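Local coordinates for protein beta-2-microglobulin (Ctenopharyngodon idella, PDB 5H5Z) that forms the light chain of a bony fish MHC class I molecule, pairing with the heavy chain and probably supporting its presentation of peptides, at residues I8-H13 and K90-E95; S29-P34 and V83-D88; S37-K42 and L65-S70. The protein carries 1 engineered substitution. All blocks are in the same frame, centred on the assembly; numbering follows the deposited sequence. Where two conformers were deposited one is given.

Contact 1 (I8-H13 and K90-E95)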
loop_
_atom_site.group_PDB
_atom_site.type_symbol
_atom_site.label_atom_id
_atom_site.label_comp_id
_atom_site.label_asym_id
_atom_site.label_seq_id
_atom_site.Cartn_x
_atom_site.Cartn_y
_atom_site.Cartn_z
ATOM N N ILE B 8 6.574 1.895 11.301
ATOM C CA ILE B 8 7.597 2.603 10.533
ATOM C C ILE B 8 8.736 1.655 10.208
ATOM O O ILE B 8 9.398 1.128 11.110
ATOM C CB ILE B 8 8.169 3.810 11.313
ATOM C CG1 ILE B 8 7.038 4.726 11.796
ATOM C CG2 ILE B 8 9.168 4.575 10.449
ATOM C CD1 ILE B 8 7.457 5.721 12.856
ATOM N N GLN B 9 8.960 1.441 8.920
ATOM C CA GLN B 9 9.984 0.514 8.466
ATOM C C GLN B 9 10.892 1.206 7.469
ATOM O O GLN B 9 10.426 1.771 6.468
ATOM C CB GLN B 9 9.354 -0.749 7.875
ATOM C CG GLN B 9 8.583 -1.570 8.901
ATOM C CD GLN B 9 7.841 -2.740 8.293
ATOM O OE1 GLN B 9 8.282 -3.887 8.385
ATOM N NE2 GLN B 9 6.710 -2.460 7.671
ATOM N N VAL B 10 12.190 1.155 7.762
ATOM C CA VAL B 10 13.209 1.864 6.990
ATOM C C VAL B 10 14.181 0.844 6.415
ATOM O O VAL B 10 14.757 0.035 7.151
ATOM C CB VAL B 10 13.965 2.901 7.860
ATOM C CG1 VAL B 10 14.840 3.803 6.995
ATOM C CG2 VAL B 10 12.983 3.740 8.657
ATOM N N TYR B 11 14.340 0.878 5.095
ATOM C CA TYR B 11 15.129 -0.114 4.374
ATOM C C TYR B 11 15.587 0.449 3.036
ATOM O O TYR B 11 15.161 1.528 2.621
ATOM C CB TYR B 11 14.321 -1.408 4.169
ATOM C CG TYR B 11 12.938 -1.208 3.575
ATOM C CD1 TYR B 11 11.862 -0.821 4.375
ATOM C CD2 TYR B 11 12.703 -1.424 2.213
ATOM C CE1 TYR B 11 10.596 -0.637 3.836
ATOM C CE2 TYR B 11 11.438 -1.252 1.662
ATOM C CZ TYR B 11 10.388 -0.855 2.480
ATOM O OH TYR B 11 9.128 -0.675 1.963
ATOM N N SER B 12 16.461 -0.285 2.367
ATOM C CA SER B 12 16.918 0.098 1.037
ATOM C C SER B 12 16.378 -0.875 -0.009
ATOM O O SER B 12 16.100 -2.039 0.301
ATOM C CB SER B 12 18.443 0.147 1.003
ATOM O OG SER B 12 18.974 -1.025 1.593
ATOM N N HIS B 13 16.211 -0.385 -1.237
ATOM C CA HIS B 13 15.763 -1.213 -2.360
ATOM C C HIS B 13 16.686 -2.419 -2.547
ATOM O O HIS B 13 16.225 -3.560 -2.566
ATOM C CB HIS B 13 15.682 -0.372 -3.644
ATOM C CG HIS B 13 15.145 -1.112 -4.832
ATOM N ND1 HIS B 13 14.019 -0.701 -5.517
ATOM C CD2 HIS B 13 15.580 -2.229 -5.463
ATOM C CE1 HIS B 13 13.786 -1.534 -6.518
ATOM N NE2 HIS B 13 14.720 -2.468 -6.508
ATOM N N LYS B 90 8.765 10.342 16.043
ATOM C CA LYS B 90 9.650 9.178 16.053
ATOM C C LYS B 90 10.707 9.260 14.958
ATOM O O LYS B 90 10.437 9.754 13.866
ATOM C CB LYS B 90 8.847 7.879 15.925
ATOM C CG LYS B 90 7.721 7.741 16.940
ATOM C CD LYS B 90 7.482 6.287 17.318
ATOM C CE LYS B 90 6.261 6.126 18.216
ATOM N NZ LYS B 90 6.251 7.017 19.413
ATOM N N THR B 91 11.908 8.787 15.272
ATOM C CA THR B 91 12.988 8.703 14.292
ATOM C C THR B 91 13.540 7.286 14.286
ATOM O O THR B 91 13.964 6.778 15.320
ATOM C CB THR B 91 14.110 9.718 14.597
ATOM O OG1 THR B 91 13.580 11.043 14.518
ATOM C CG2 THR B 91 15.266 9.586 13.601
ATOM N N ILE B 92 13.518 6.653 13.117
ATOM C CA ILE B 92 14.034 5.294 12.962
ATOM C C ILE B 92 15.272 5.328 12.069
ATOM O O ILE B 92 15.204 5.777 10.926
ATOM C CB ILE B 92 12.953 4.344 12.387
ATOM C CG1 ILE B 92 11.649 4.430 13.198
ATOM C CG2 ILE B 92 13.455 2.906 12.302
ATOM C CD1 ILE B 92 11.743 3.934 14.628
ATOM N N VAL B 93 16.399 4.869 12.609
ATOM C CA VAL B 93 17.666 4.821 11.881
ATOM C C VAL B 93 17.685 3.618 10.937
ATOM O O VAL B 93 17.290 2.513 11.315
ATOM C CB VAL B 93 18.870 4.763 12.855
ATOM C CG1 VAL B 93 20.186 4.537 12.113
ATOM C CG2 VAL B 93 18.944 6.035 13.688
ATOM N N TRP B 94 18.142 3.844 9.709
ATOM C CA TRP B 94 18.299 2.778 8.722
ATOM C C TRP B 94 19.397 1.786 9.111
ATOM O O TRP B 94 20.530 2.178 9.371
ATOM C CB TRP B 94 18.605 3.373 7.354
ATOM C CG TRP B 94 18.927 2.349 6.323
ATOM C CD1 TRP B 94 18.090 1.391 5.828
ATOM C CD2 TRP B 94 20.178 2.180 5.651
ATOM N NE1 TRP B 94 18.745 0.629 4.890
ATOM C CE2 TRP B 94 20.027 1.094 4.758
ATOM C CE3 TRP B 94 21.413 2.839 5.715
ATOM C CZ2 TRP B 94 21.066 0.650 3.933
ATOM C CZ3 TRP B 94 22.447 2.398 4.897
ATOM C CH2 TRP B 94 22.264 1.315 4.014
ATOM N N GLU B 95 19.028 0.509 9.150
ATOM C CA GLU B 95 19.939 -0.602 9.427
ATOM C C GLU B 95 20.255 -1.295 8.105
ATOM O O GLU B 95 19.340 -1.780 7.435
ATOM C CB GLU B 95 19.261 -1.581 10.392
ATOM C CG GLU B 95 19.889 -2.964 10.464
ATOM C CD GLU B 95 21.277 -2.939 11.067
ATOM O OE1 GLU B 95 21.387 -2.787 12.305
ATOM O OE2 GLU B 95 22.254 -3.067 10.300
HETATM O O HOH W 1 16.504 -0.286 9.190
HETATM O O HOH W 2 16.647 -2.188 6.576
HETATM O O HOH W 3 18.164 -2.109 4.051
#

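Contact 2 (S29-P34 and V83-D88)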
loop_
_atom_site.group_PDB
_atom_site.type_symbol
_atom_site.label_atom_id
_atom_site.label_comp_id
_atom_site.label_asym_id
_atom_site.label_seq_id
_atom_site.Cartn_x
_atom_site.Cartn_y
_atom_site.Cartn_z
ATOM N N SER B 29 2.897 2.693 7.817
ATOM C CA SER B 29 1.641 1.975 7.608
ATOM C C SER B 29 0.819 1.847 8.881
ATOM O O SER B 29 1.279 2.215 9.959
ATOM C CB SER B 29 1.928 0.585 7.040
ATOM O OG SER B 29 2.677 -0.187 7.972
ATOM N N ASN B 30 -0.401 1.328 8.740
ATOM C CA ASN B 30 -1.263 1.011 9.881
ATOM C C ASN B 30 -1.629 2.221 10.747
ATOM O O ASN B 30 -1.775 2.093 11.964
ATOM C CB ASN B 30 -0.625 -0.088 10.755
ATOM C CG ASN B 30 -0.480 -1.417 10.030
ATOM O OD1 ASN B 30 -1.105 -1.654 8.992
ATOM N ND2 ASN B 30 0.345 -2.300 10.585
ATOM N N PHE B 31 -1.782 3.392 10.130
ATOM C CA PHE B 31 -2.024 4.606 10.914
ATOM C C PHE B 31 -3.343 5.317 10.620
ATOM O O PHE B 31 -3.849 5.273 9.505
ATOM C CB PHE B 31 -0.833 5.577 10.834
ATOM C CG PHE B 31 -0.654 6.234 9.490
ATOM C CD1 PHE B 31 -1.281 7.445 9.200
ATOM C CD2 PHE B 31 0.172 5.662 8.526
ATOM C CE1 PHE B 31 -1.107 8.060 7.967
ATOM C CE2 PHE B 31 0.350 6.270 7.293
ATOM C CZ PHE B 31 -0.293 7.470 7.010
ATOM N N HIS B 32 -3.888 5.955 11.655
ATOM C CA HIS B 32 -5.108 6.765 11.571
ATOM C C HIS B 32 -5.066 7.755 12.733
ATOM O O HIS B 32 -4.687 7.369 13.836
ATOM C CB HIS B 32 -6.355 5.885 11.692
ATOM C CG HIS B 32 -7.633 6.657 11.830
ATOM N ND1 HIS B 32 -8.319 7.159 10.745
ATOM C CD2 HIS B 32 -8.344 7.022 12.925
ATOM C CE1 HIS B 32 -9.398 7.794 11.163
ATOM N NE2 HIS B 32 -9.436 7.728 12.483
ATOM N N PRO B 33 -5.456 9.033 12.506
ATOM C CA PRO B 33 -5.951 9.649 11.262
ATOM C C PRO B 33 -4.841 9.904 10.220
ATOM O O PRO B 33 -3.664 9.693 10.522
ATOM C CB PRO B 33 -6.581 10.957 11.751
ATOM C CG PRO B 33 -5.814 11.305 12.976
ATOM C CD PRO B 33 -5.468 9.996 13.629
ATOM N N PRO B 34 -5.218 10.350 9.004
ATOM C CA PRO B 34 -4.284 10.393 7.866
ATOM C C PRO B 34 -3.200 11.470 7.895
ATOM O O PRO B 34 -2.142 11.269 7.291
ATOM C CB PRO B 34 -5.203 10.605 6.661
ATOM C CG PRO B 34 -6.419 11.268 7.214
ATOM C CD PRO B 34 -6.591 10.708 8.596
ATOM N N VAL B 83 9.113 10.500 11.582
ATOM C CA VAL B 83 7.669 10.507 11.381
ATOM C C VAL B 83 6.970 11.258 12.517
ATOM O O VAL B 83 7.216 10.989 13.698
ATOM C CB VAL B 83 7.114 9.070 11.266
ATOM C CG1 VAL B 83 5.611 9.081 11.029
ATOM C CG2 VAL B 83 7.821 8.301 10.154
ATOM N N LYS B 84 6.113 12.207 12.145
ATOM C CA LYS B 84 5.329 12.977 13.103
ATOM C C LYS B 84 3.832 12.770 12.872
ATOM O O LYS B 84 3.268 13.249 11.882
ATOM C CB LYS B 84 5.703 14.464 13.046
ATOM C CG LYS B 84 7.163 14.737 13.379
ATOM C CD LYS B 84 7.518 16.208 13.266
ATOM C CE LYS B 84 9.013 16.410 13.469
ATOM N NZ LYS B 84 9.375 17.853 13.519
ATOM N N HIS B 85 3.208 12.039 13.793
ATOM C CA HIS B 85 1.783 11.720 13.731
ATOM C C HIS B 85 1.126 12.190 15.020
ATOM O O HIS B 85 1.619 11.892 16.112
ATOM C CB HIS B 85 1.592 10.213 13.552
ATOM C CG HIS B 85 0.172 9.796 13.325
ATOM N ND1 HIS B 85 -0.493 8.935 14.170
ATOM C CD2 HIS B 85 -0.704 10.106 12.339
ATOM C CE1 HIS B 85 -1.718 8.735 13.720
ATOM N NE2 HIS B 85 -1.872 9.435 12.609
ATOM N N MET B 86 0.014 12.914 14.890
ATOM C CA MET B 86 -0.605 13.612 16.020
ATOM C C MET B 86 0.464 14.478 16.693
ATOM O O MET B 86 1.020 15.372 16.052
ATOM C CB MET B 86 -1.247 12.624 17.008
ATOM C CG MET B 86 -2.236 11.653 16.383
ATOM S SD MET B 86 -3.690 12.480 15.708
ATOM C CE MET B 86 -4.561 12.960 17.200
ATOM N N SER B 87 0.771 14.194 17.958
ATOM C CA SER B 87 1.824 14.913 18.679
ATOM C C SER B 87 3.065 14.048 18.939
ATOM O O SER B 87 3.958 14.435 19.700
ATOM C CB SER B 87 1.278 15.487 19.990
ATOM O OG SER B 87 0.214 16.383 19.730
ATOM N N ASP B 88 3.113 12.881 18.297
ATOM C CA ASP B 88 4.245 11.970 18.416
ATOM C C ASP B 88 5.361 12.346 17.446
ATOM O O ASP B 88 5.111 12.910 16.389
ATOM C CB ASP B 88 3.805 10.521 18.182
ATOM C CG ASP B 88 2.707 10.076 19.137
ATOM O OD1 ASP B 88 2.683 10.543 20.290
ATOM O OD2 ASP B 88 1.863 9.251 18.736
#

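Contact 3 (S37-K42 and L65-S70)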
loop_
_atom_site.group_PDB
_atom_site.type_symbol
_atom_site.label_atom_id
_atom_site.label_comp_id
_atom_site.label_asym_id
_atom_site.label_seq_id
_atom_site.Cartn_x
_atom_site.Cartn_y
_atom_site.Cartn_z
ATOM N N SER B 37 3.519 13.656 8.982
ATOM C CA SER B 37 4.749 14.213 8.438
ATOM C C SER B 37 5.788 13.103 8.354
ATOM O O SER B 37 6.071 12.434 9.358
ATOM C CB SER B 37 5.265 15.340 9.342
ATOM O OG SER B 37 6.501 15.856 8.875
ATOM N N ILE B 38 6.347 12.899 7.161
ATOM C CA ILE B 38 7.433 11.936 6.972
ATOM C C ILE B 38 8.606 12.636 6.291
ATOM O O ILE B 38 8.428 13.301 5.267
ATOM C CB ILE B 38 7.000 10.713 6.124
ATOM C CG1 ILE B 38 5.736 10.053 6.694
ATOM C CG2 ILE B 38 8.142 9.702 6.026
ATOM C CD1 ILE B 38 5.015 9.150 5.713
ATOM N N GLU B 39 9.799 12.499 6.870
ATOM C CA GLU B 39 11.002 13.095 6.303
ATOM C C GLU B 39 12.150 12.101 6.345
ATOM O O GLU B 39 12.329 11.403 7.340
ATOM C CB GLU B 39 11.391 14.374 7.056
ATOM C CG GLU B 39 10.412 15.541 6.921
ATOM C CD GLU B 39 10.282 16.092 5.505
ATOM O OE1 GLU B 39 11.053 15.690 4.608
ATOM O OE2 GLU B 39 9.396 16.945 5.287
ATOM N N LEU B 40 12.911 12.018 5.257
ATOM C CA LEU B 40 14.129 11.207 5.253
ATOM C C LEU B 40 15.314 12.100 5.606
ATOM O O LEU B 40 15.397 13.240 5.139
ATOM C CB LEU B 40 14.335 10.526 3.895
ATOM C CG LEU B 40 13.240 9.554 3.437
ATOM C CD1 LEU B 40 13.484 9.093 2.008
ATOM C CD2 LEU B 40 13.142 8.351 4.364
ATOM N N LEU B 41 16.225 11.586 6.430
ATOM C CA LEU B 41 17.346 12.381 6.924
ATOM C C LEU B 41 18.707 11.763 6.629
ATOM O O LEU B 41 18.882 10.543 6.717
ATOM C CB LEU B 41 17.226 12.606 8.438
ATOM C CG LEU B 41 15.862 12.945 9.051
ATOM C CD1 LEU B 41 15.980 13.003 10.566
ATOM C CD2 LEU B 41 15.279 14.244 8.506
ATOM N N LYS B 42 19.658 12.623 6.273
ATOM C CA LYS B 42 21.062 12.248 6.175
ATOM C C LYS B 42 21.812 13.019 7.245
ATOM O O LYS B 42 21.824 14.253 7.229
ATOM C CB LYS B 42 21.630 12.580 4.793
ATOM C CG LYS B 42 23.112 12.258 4.657
ATOM C CD LYS B 42 23.690 12.731 3.334
ATOM C CE LYS B 42 25.131 12.261 3.195
ATOM N NZ LYS B 42 25.785 12.789 1.967
ATOM N N LEU B 65 1.785 5.085 3.640
ATOM C CA LEU B 65 2.537 5.952 2.745
ATOM C C LEU B 65 3.955 5.440 2.600
ATOM O O LEU B 65 4.501 4.826 3.516
ATOM C CB LEU B 65 2.589 7.384 3.283
ATOM C CG LEU B 65 1.302 8.203 3.329
ATOM C CD1 LEU B 65 1.498 9.410 4.227
ATOM C CD2 LEU B 65 0.859 8.639 1.932
ATOM N N THR B 66 4.547 5.701 1.444
ATOM C CA THR B 66 5.947 5.382 1.216
ATOM C C THR B 66 6.702 6.655 0.847
ATOM O O THR B 66 6.313 7.373 -0.072
ATOM C CB THR B 66 6.112 4.313 0.116
ATOM O OG1 THR B 66 5.359 3.146 0.468
ATOM C CG2 THR B 66 7.577 3.925 -0.050
ATOM N N LYS B 67 7.764 6.946 1.594
ATOM C CA LYS B 67 8.690 8.003 1.214
ATOM C C LYS B 67 9.999 7.367 0.786
ATOM O O LYS B 67 10.468 6.427 1.423
ATOM C CB LYS B 67 8.924 8.980 2.357
ATOM C CG LYS B 67 9.569 10.275 1.899
ATOM C CD LYS B 67 8.913 11.446 2.595
ATOM C CE LYS B 67 9.113 12.742 1.843
ATOM N NZ LYS B 67 8.446 13.857 2.570
ATOM N N SER B 68 10.573 7.870 -0.304
ATOM C CA SER B 68 11.810 7.313 -0.843
ATOM C C SER B 68 12.655 8.397 -1.498
ATOM O O SER B 68 12.140 9.445 -1.886
ATOM C CB SER B 68 11.510 6.188 -1.845
ATOM O OG SER B 68 10.757 6.659 -2.957
ATOM N N VAL B 69 13.959 8.145 -1.589
ATOM C CA VAL B 69 14.886 9.031 -2.286
ATOM C C VAL B 69 16.133 8.243 -2.675
ATOM O O VAL B 69 16.474 7.248 -2.022
ATOM C CB VAL B 69 15.262 10.276 -1.436
ATOM C CG1 VAL B 69 16.154 9.903 -0.255
ATOM C CG2 VAL B 69 15.923 11.346 -2.296
ATOM N N SER B 70 16.788 8.671 -3.752
ATOM C CA SER B 70 18.073 8.084 -4.150
ATOM C C SER B 70 19.119 8.365 -3.077
ATOM O O SER B 70 19.150 9.459 -2.513
ATOM C CB SER B 70 18.532 8.663 -5.492
ATOM O OG SER B 70 19.874 8.302 -5.771
HETATM O O HOH W 4 10.163 15.838 1.885
#

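Contact 1 (I8-H13 and K90-E95)
Ile-8 and Val-10 press against Ile-92 of strand 88-93 and Trp-94 just past its end, and this apolar row is the dense part of the contact. Ile-8 CG2 meets Ile-92 CG1 at 3.7 Å. Val-10 straddles the next two residues: its CG2 rests on Ile-92 CG2 at 3.8 Å, while CG1, placed anti to the backbone N (chi1 -170°), lies 3.8 Å from Trp-94 CB. The indole then reaches along the strand, its pyrrole edge directed at the backbone, with CD1 3.6 Å from Tyr-11 CA. Farther on, Ser-12 OG comes up to CZ2 of the benzene part and CB lies by NE1 and CZ2, and OG has its hydrogen bond with Tyr-14 O.

On the solvent side no direct hydrogen bond links the two segments, and three waters bridge them instead. Val-10 O accepts from two waters: one, at 2.7 Å from Val-10 O, also takes the N-H of Glu-95, and the other donates to Glu-95 O. A third water accepts from both Ser-12 N and Trp-94 NE1, the latter at 2.9 Å.

The axes of segments 8-12 and 90-93 pass 7.4 Å apart at 30°, as edge strands of the two facing immunoglobulin sheets. Strand 7-12 pairs with 22-31 and strand 88-93 with 79-85, while Phe-71 meets the Trp-94 ring edge-to-face.

Contact 2 (S29-P34 and V83-D88)
Pro-33 O accepts a hydrogen bond from His-85 NE2 at 2.8 Å, with an N-H...O angle of 155°. The donor lies in the carbonyl plane and the oxygen lies nearly in the plane of the imidazole, so the bond holds the ring in a defined rotation. The neighbouring carbonyl also meets the ring edge, His-32 O standing 3.3 Å from His-85 CE1. Phe-31 approaches from one face in an offset edge-to-face pair: its edge is turned to the face of the imidazole, the centroids are 5.6 Å apart and the planes are at 71°. Met-86 CG covers the opposite face, and the bent methionine chain carries SD back to Pro-33 CG at 3.7 Å. With an alanine here in place of His-85, Pro-33 O would probably lose this donor, and a gap would be likely to open between Phe-31 and Met-86. The peptide bond before Pro-33 is cis, and the carbonyls of His-32 and Pro-33 both meet the imidazole edge; His-85 itself begins a type II' beta turn closed by Asp-88 N on His-85 O at 2.8 Å. A loop built round a cis proline, facing the hairpin turn of strands 79-85 and 88-93 at one end of the immunoglobulin sandwich, is a known feature of beta-2-microglobulin.

Contact 3 (S37-K42 and L65-S70)
Lys-67 leaves its strand with CG anti to the backbone N (chi1 -165°), and a bend at chi2 of 138°, well away from a staggered value, leads the rest of its chain past Ile-38 toward the backbone of the facing strand. Opposite it, Glu-39 starts out away from the contact but folds back at chi2, which brings its carboxylate round to the lysine. The setting is the interior of an immunoglobulin C1-set sandwich, where strand 36-42 of one sheet lies over strand 63-71 of the other.

In the apolar part Ile-38 and Leu-40 run antiparallel alongside Lys-67, while Ile-38 meets Leu-65 at a slant. Ile-38 CG2 sits against Lys-67 CB at 3.8 Å, and the other branch of Ile-38 ends with CD1 3.8 Å from Leu-65 CD1. Leu-40 lies alongside the methylene part of Lys-67, CG to CG at 4.0 Å, while its CD1 reaches Val-69 CG1 at 3.6 Å and also covers the backbone carbonyl carbon of Ser-68. The aliphatic stem of the lysine thus extends the hydrophobic layer formed by these residues, and the Lys-67 side chain also touches Gln-52 and Ala-50.

At the end of that stem the charge is carried to polar partners. Lys-67 NZ donates to Ile-38 O at 2.8 Å, tilted 22° from the carbonyl plane, so a main-chain oxygen of one sheet is bound by a side chain of the other. The salt bridge to Glu-39 is a long one, with OE1 3.8 Å from Lys-67 NZ, and the carboxylate probably acts on the ammonium partly through solvent. One water completes the link, accepting from Lys-67 NZ at 2.7 Å and donating to Glu-39 OE1 at 2.9 Å.

In the fold
All three contacts join the same two sheets of the sandwich. Contacts 1 and 3 do not touch, though their centres are about 9 Å apart; the Cys-26 to Cys-81 disulfide lies against both, since Ile-8 and Leu-40 rest on Cys-26 and Val-10 and Ile-38 on Cys-81. Contact 2 lies toward one end, about 16 Å from the centre of contact 1 and 15 Å from that of contact 3. Probable sheet hydrogen bonds tie it to both, Val-83 N to Lys-90 O at 2.7 Å and Lys-84 N to Ser-37 O at 2.8 Å, and Phe-31 CZ packs on Leu-65 CD1. Tyr-11, His-32 and Thr-66, from segments 8-13, 29-34 and 65-70, reach the MHC class I heavy chain.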